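Local coordinates for uncharacterized protein lp_1913 (Lactobacillus plantarum, PDB 3FLH), which is of unknown function but carries a rhodanese-like domain, a fold often associated with sulfur transfer, at residues I65-W79 and L93-L107. Numbering follows the deposited sequence.
Sequences IGELDPAKTYVVYDW and LLSAGFEAYELAGAL
Parallel strands 73-77 and 99-103, joined through helix 85-95 in a beta-alpha-beta crossover, pair side by side within the sheet of the rhodanese-like domain. Tyr74 N donates to Glu99 O (3.0 Å) and Val76 N to Tyr101 O, while Tyr101 N and Leu103 N return bonds to Tyr74 O and Val76 O. Beyond the strands, Leu107 N reaches Asp78 O at 3.2 Å, tying helix 106-112 to the loop after strand 73-77. On the face covered by helix 85-95, Val76 CG1 and Leu93 CD1 meet tip to tip at 3.6 Å, and Leu93 CD2 lies 3.5 Å from Ile65 CD1. Phe98, with CG anti to its carbonyl carbon (chi1 -79°), sends its ring among Ile65, Pro70 and Tyr74; its CE1 comes 3.5 Å from Pro70 CA, and its plane stands at 84° to the Tyr74 ring. Leu68 CD1 sits over the centre of one Tyr74 face, and Tyr74 OH donates to Asp69 O (2.8 Å), fixing the far end of that ring. Replacing Phe98 with an alanine would probably open a gap between Ile65 and Pro70 and leave the Tyr74 ring less supported. One water accepts from Glu99 N and donates to Pro70 O; another accepts from Asp78 N and donates to Glu102 OE2. Backbone bonds thus set the strand register, apolar packing secures the helix-covered face, and a water bridges polar groups at each end.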
loop_
_atom_site.group_PDB
_atom_site.type_symbol
_atom_site.label_atom_id
_atom_site.label_comp_id
_atom_site.label_asym_id
_atom_site.label_seq_id
_atom_site.Cartn_x
_atom_site.Cartn_y
_atom_site.Cartn_z
ATOM N N ILE B 65 19.927 -7.467 -13.328
ATOM C CA ILE B 65 20.378 -7.490 -11.949
ATOM C C ILE B 65 21.842 -7.918 -11.829
ATOM O O ILE B 65 22.446 -7.815 -10.759
ATOM C CB ILE B 65 19.465 -8.414 -11.106
ATOM C CG1 ILE B 65 19.539 -8.014 -9.634
ATOM C CG2 ILE B 65 19.865 -9.869 -11.298
ATOM C CD1 ILE B 65 18.498 -8.691 -8.786
ATOM N N GLY B 66 22.411 -8.379 -12.941
ATOM C CA GLY B 66 23.798 -8.812 -12.945
ATOM C C GLY B 66 24.775 -7.663 -13.115
ATOM O O GLY B 66 25.990 -7.863 -13.102
ATOM N N GLU B 67 24.249 -6.454 -13.269
ATOM C CA GLU B 67 25.087 -5.268 -13.446
ATOM C C GLU B 67 25.168 -4.490 -12.140
ATOM O O GLU B 67 25.738 -3.399 -12.090
ATOM C CB GLU B 67 24.489 -4.356 -14.517
ATOM C CG GLU B 67 23.698 -5.085 -15.579
ATOM C CD GLU B 67 22.964 -4.136 -16.507
ATOM O OE1 GLU B 67 22.521 -3.066 -16.035
ATOM O OE2 GLU B 67 22.816 -4.468 -17.703
ATOM N N LEU B 68 24.595 -5.052 -11.081
ATOM C CA LEU B 68 24.576 -4.375 -9.789
ATOM C C LEU B 68 25.681 -4.806 -8.829
ATOM O O LEU B 68 26.048 -5.976 -8.766
ATOM C CB LEU B 68 23.205 -4.574 -9.128
ATOM C CG LEU B 68 21.976 -4.166 -9.957
ATOM C CD1 LEU B 68 20.713 -4.456 -9.169
ATOM C CD2 LEU B 68 22.052 -2.693 -10.326
ATOM N N ASP B 69 26.211 -3.840 -8.087
ATOM C CA ASP B 69 27.264 -4.103 -7.112
ATOM C C ASP B 69 26.624 -4.743 -5.882
ATOM O O ASP B 69 25.727 -4.160 -5.272
ATOM C CB ASP B 69 27.944 -2.799 -6.706
ATOM C CG ASP B 69 29.206 -3.029 -5.903
ATOM O OD1 ASP B 69 29.172 -3.850 -4.963
ATOM O OD2 ASP B 69 30.231 -2.388 -6.212
ATOM N N PRO B 70 27.082 -5.946 -5.497
ATOM C CA PRO B 70 26.551 -6.673 -4.340
ATOM C C PRO B 70 26.836 -6.047 -2.976
ATOM O O PRO B 70 26.206 -6.405 -1.981
ATOM C CB PRO B 70 27.183 -8.052 -4.489
ATOM C CG PRO B 70 28.518 -7.730 -5.075
ATOM C CD PRO B 70 28.172 -6.709 -6.135
ATOM N N ALA B 71 27.783 -5.117 -2.932
ATOM C CA ALA B 71 28.145 -4.450 -1.684
ATOM C C ALA B 71 27.246 -3.248 -1.397
ATOM O O ALA B 71 27.295 -2.675 -0.310
ATOM C CB ALA B 71 29.604 -4.002 -1.744
ATOM N N LYS B 72 26.425 -2.871 -2.371
ATOM C CA LYS B 72 25.535 -1.725 -2.217
ATOM C C LYS B 72 24.127 -2.120 -1.767
ATOM O O LYS B 72 23.694 -3.254 -1.963
ATOM C CB LYS B 72 25.436 -0.969 -3.545
ATOM C CG LYS B 72 26.744 -0.379 -4.043
ATOM C CD LYS B 72 27.173 0.812 -3.198
ATOM C CE LYS B 72 28.429 1.471 -3.766
ATOM N NZ LYS B 72 28.784 2.703 -3.019
ATOM N N THR B 73 23.418 -1.177 -1.156
ATOM C CA THR B 73 22.049 -1.432 -0.736
ATOM C C THR B 73 21.165 -0.699 -1.732
ATOM O O THR B 73 21.346 0.492 -1.986
ATOM C CB THR B 73 21.782 -0.925 0.697
ATOM O OG1 THR B 73 22.552 -1.702 1.620
ATOM C CG2 THR B 73 20.304 -1.065 1.054
ATOM N N TYR B 74 20.212 -1.420 -2.313
ATOM C CA TYR B 74 19.329 -0.832 -3.309
ATOM C C TYR B 74 17.978 -0.388 -2.781
ATOM O O TYR B 74 17.392 -1.038 -1.921
ATOM C CB TYR B 74 19.171 -1.828 -4.453
ATOM C CG TYR B 74 20.488 -2.045 -5.154
ATOM C CD1 TYR B 74 20.912 -1.174 -6.161
ATOM C CD2 TYR B 74 21.364 -3.047 -4.737
ATOM C CE1 TYR B 74 22.178 -1.296 -6.728
ATOM C CE2 TYR B 74 22.631 -3.173 -5.297
ATOM C CZ TYR B 74 23.029 -2.293 -6.289
ATOM O OH TYR B 74 24.277 -2.407 -6.840
ATOM N N VAL B 75 17.505 0.740 -3.299
ATOM C CA VAL B 75 16.210 1.301 -2.922
ATOM C C VAL B 75 15.400 1.420 -4.212
ATOM O O VAL B 75 15.795 2.123 -5.140
ATOM C CB VAL B 75 16.369 2.706 -2.273
ATOM C CG1 VAL B 75 15.011 3.265 -1.873
ATOM C CG2 VAL B 75 17.280 2.612 -1.046
ATOM N N VAL B 76 14.270 0.728 -4.275
ATOM C CA VAL B 76 13.439 0.764 -5.469
ATOM C C VAL B 76 12.212 1.652 -5.268
ATOM O O VAL B 76 11.800 1.894 -4.138
ATOM C CB VAL B 76 12.952 -0.661 -5.852
ATOM C CG1 VAL B 76 14.137 -1.575 -6.108
ATOM C CG2 VAL B 76 12.089 -1.226 -4.735
ATOM N N TYR B 77 11.640 2.141 -6.367
ATOM C CA TYR B 77 10.436 2.962 -6.292
ATOM C C TYR B 77 9.682 3.016 -7.615
ATOM O O TYR B 77 10.278 2.970 -8.693
ATOM C CB TYR B 77 10.777 4.391 -5.837
ATOM C CG TYR B 77 11.461 5.248 -6.886
ATOM C CD1 TYR B 77 10.723 5.872 -7.903
ATOM C CD2 TYR B 77 12.842 5.451 -6.851
ATOM C CE1 TYR B 77 11.349 6.677 -8.851
ATOM C CE2 TYR B 77 13.477 6.256 -7.794
ATOM C CZ TYR B 77 12.729 6.863 -8.781
ATOM O OH TYR B 77 13.352 7.685 -9.682
ATOM N N ASP B 78 8.360 3.098 -7.521
ATOM C CA ASP B 78 7.513 3.200 -8.698
ATOM C C ASP B 78 6.950 4.609 -8.592
ATOM O O ASP B 78 7.320 5.357 -7.676
ATOM C CB ASP B 78 6.390 2.148 -8.657
ATOM C CG ASP B 78 5.614 2.046 -9.977
ATOM O OD1 ASP B 78 6.034 2.648 -10.991
ATOM O OD2 ASP B 78 4.579 1.348 -10.005
ATOM N N TRP B 79 6.064 4.986 -9.502
ATOM C CA TRP B 79 5.528 6.340 -9.458
ATOM C C TRP B 79 4.737 6.609 -8.187
ATOM O O TRP B 79 4.719 7.731 -7.683
ATOM C CB TRP B 79 4.673 6.628 -10.699
ATOM C CG TRP B 79 3.385 5.867 -10.792
ATOM C CD1 TRP B 79 3.222 4.550 -11.111
ATOM C CD2 TRP B 79 2.072 6.400 -10.599
ATOM N NE1 TRP B 79 1.881 4.229 -11.135
ATOM C CE2 TRP B 79 1.153 5.349 -10.823
ATOM C CE3 TRP B 79 1.580 7.668 -10.261
ATOM C CZ2 TRP B 79 -0.233 5.527 -10.719
ATOM C CZ3 TRP B 79 0.200 7.845 -10.157
ATOM C CH2 TRP B 79 -0.688 6.778 -10.386
ATOM N N LEU B 93 15.272 -8.829 -5.786
ATOM C CA LEU B 93 16.552 -8.451 -5.190
ATOM C C LEU B 93 16.879 -9.279 -3.944
ATOM O O LEU B 93 17.974 -9.839 -3.827
ATOM C CB LEU B 93 16.548 -6.953 -4.846
ATOM C CG LEU B 93 16.518 -5.977 -6.024
ATOM C CD1 LEU B 93 16.121 -4.584 -5.554
ATOM C CD2 LEU B 93 17.900 -5.950 -6.688
ATOM N N LEU B 94 15.932 -9.355 -3.015
ATOM C CA LEU B 94 16.139 -10.121 -1.789
ATOM C C LEU B 94 16.327 -11.616 -2.091
ATOM O O LEU B 94 17.129 -12.283 -1.439
ATOM C CB LEU B 94 14.967 -9.914 -0.816
ATOM C CG LEU B 94 14.630 -8.482 -0.339
ATOM C CD1 LEU B 94 13.458 -8.554 0.651
ATOM C CD2 LEU B 94 15.837 -7.832 0.330
ATOM N N SER B 95 15.605 -12.147 -3.077
ATOM C CA SER B 95 15.750 -13.567 -3.423
ATOM C C SER B 95 17.126 -13.848 -4.023
ATOM O O SER B 95 17.641 -14.961 -3.920
ATOM C CB SER B 95 14.677 -14.005 -4.426
ATOM O OG SER B 95 13.385 -13.977 -3.844
ATOM N N ALA B 96 17.714 -12.834 -4.648
ATOM C CA ALA B 96 19.025 -12.964 -5.276
ATOM C C ALA B 96 20.172 -12.767 -4.287
ATOM O O ALA B 96 21.340 -12.831 -4.667
ATOM C CB ALA B 96 19.152 -11.964 -6.423
ATOM N N GLY B 97 19.841 -12.525 -3.023
ATOM C CA GLY B 97 20.872 -12.329 -2.021
ATOM C C GLY B 97 21.325 -10.885 -1.873
ATOM O O GLY B 97 22.396 -10.616 -1.325
ATOM N N PHE B 98 20.518 -9.950 -2.361
ATOM C CA PHE B 98 20.852 -8.533 -2.258
ATOM C C PHE B 98 20.148 -7.886 -1.076
ATOM O O PHE B 98 19.134 -8.385 -0.585
ATOM C CB PHE B 98 20.442 -7.785 -3.533
ATOM C CG PHE B 98 21.398 -7.962 -4.672
ATOM C CD1 PHE B 98 22.572 -7.219 -4.730
ATOM C CD2 PHE B 98 21.136 -8.884 -5.682
ATOM C CE1 PHE B 98 23.477 -7.399 -5.771
ATOM C CE2 PHE B 98 22.035 -9.073 -6.730
ATOM C CZ PHE B 98 23.207 -8.327 -6.776
ATOM N N GLU B 99 20.706 -6.777 -0.612
ATOM C CA GLU B 99 20.099 -6.024 0.468
ATOM C C GLU B 99 19.335 -4.903 -0.232
ATOM O O GLU B 99 19.924 -4.126 -0.983
ATOM C CB GLU B 99 21.178 -5.448 1.391
ATOM C CG GLU B 99 21.721 -6.458 2.394
ATOM C CD GLU B 99 20.634 -6.963 3.322
ATOM O OE1 GLU B 99 20.083 -6.142 4.090
ATOM O OE2 GLU B 99 20.320 -8.177 3.280
ATOM N N ALA B 100 18.024 -4.835 -0.018
ATOM C CA ALA B 100 17.225 -3.793 -0.651
ATOM C C ALA B 100 16.030 -3.375 0.184
ATOM O O ALA B 100 15.675 -4.027 1.160
ATOM C CB ALA B 100 16.766 -4.243 -2.027
ATOM N N TYR B 101 15.426 -2.264 -0.213
ATOM C CA TYR B 101 14.268 -1.710 0.471
ATOM C C TYR B 101 13.459 -0.932 -0.556
ATOM O O TYR B 101 13.982 -0.532 -1.596
ATOM C CB TYR B 101 14.716 -0.740 1.577
ATOM C CG TYR B 101 15.531 -1.365 2.690
ATOM C CD1 TYR B 101 14.908 -2.046 3.740
ATOM C CD2 TYR B 101 16.927 -1.299 2.680
ATOM C CE1 TYR B 101 15.653 -2.652 4.753
ATOM C CE2 TYR B 101 17.683 -1.902 3.688
ATOM C CZ TYR B 101 17.039 -2.579 4.719
ATOM O OH TYR B 101 17.778 -3.209 5.694
ATOM N N GLU B 102 12.182 -0.724 -0.264
ATOM C CA GLU B 102 11.335 0.057 -1.143
ATOM C C GLU B 102 11.328 1.463 -0.531
ATOM O O GLU B 102 11.325 1.596 0.696
ATOM C CB GLU B 102 9.911 -0.498 -1.166
ATOM C CG GLU B 102 9.110 0.086 -2.301
ATOM C CD GLU B 102 7.674 -0.393 -2.359
ATOM O OE1 GLU B 102 7.428 -1.607 -2.181
ATOM O OE2 GLU B 102 6.797 0.461 -2.605
ATOM N N LEU B 103 11.350 2.502 -1.363
ATOM C CA LEU B 103 11.331 3.879 -0.861
ATOM C C LEU B 103 9.930 4.236 -0.360
ATOM O O LEU B 103 8.971 4.163 -1.120
ATOM C CB LEU B 103 11.726 4.875 -1.967
ATOM C CG LEU B 103 11.529 6.378 -1.675
ATOM C CD1 LEU B 103 12.464 6.798 -0.542
ATOM C CD2 LEU B 103 11.832 7.219 -2.928
ATOM N N ALA B 104 9.813 4.616 0.913
ATOM C CA ALA B 104 8.518 4.999 1.483
ATOM C C ALA B 104 8.038 6.272 0.787
ATOM O O ALA B 104 8.794 7.235 0.677
ATOM C CB ALA B 104 8.659 5.253 2.982
ATOM N N GLY B 105 6.793 6.284 0.320
ATOM C CA GLY B 105 6.284 7.467 -0.353
ATOM C C GLY B 105 6.450 7.425 -1.863
ATOM O O GLY B 105 5.740 8.118 -2.592
ATOM N N ALA B 106 7.394 6.616 -2.337
ATOM C CA ALA B 106 7.641 6.475 -3.772
ATOM C C ALA B 106 8.000 7.811 -4.432
ATOM O O ALA B 106 8.393 8.758 -3.753
ATOM C CB ALA B 106 6.416 5.861 -4.450
ATOM N N LEU B 107 7.859 7.884 -5.752
ATOM C CA LEU B 107 8.185 9.100 -6.494
ATOM C C LEU B 107 7.235 10.244 -6.174
ATOM O O LEU B 107 7.661 11.391 -6.018
ATOM C CB LEU B 107 8.161 8.833 -8.000
ATOM C CG LEU B 107 8.578 10.030 -8.864
ATOM C CD1 LEU B 107 9.992 10.460 -8.492
ATOM C CD2 LEU B 107 8.509 9.658 -10.342
HETATM O O HOH W 1 23.196 -5.735 -1.690
HETATM O O HOH W 2 6.961 2.119 -4.911
#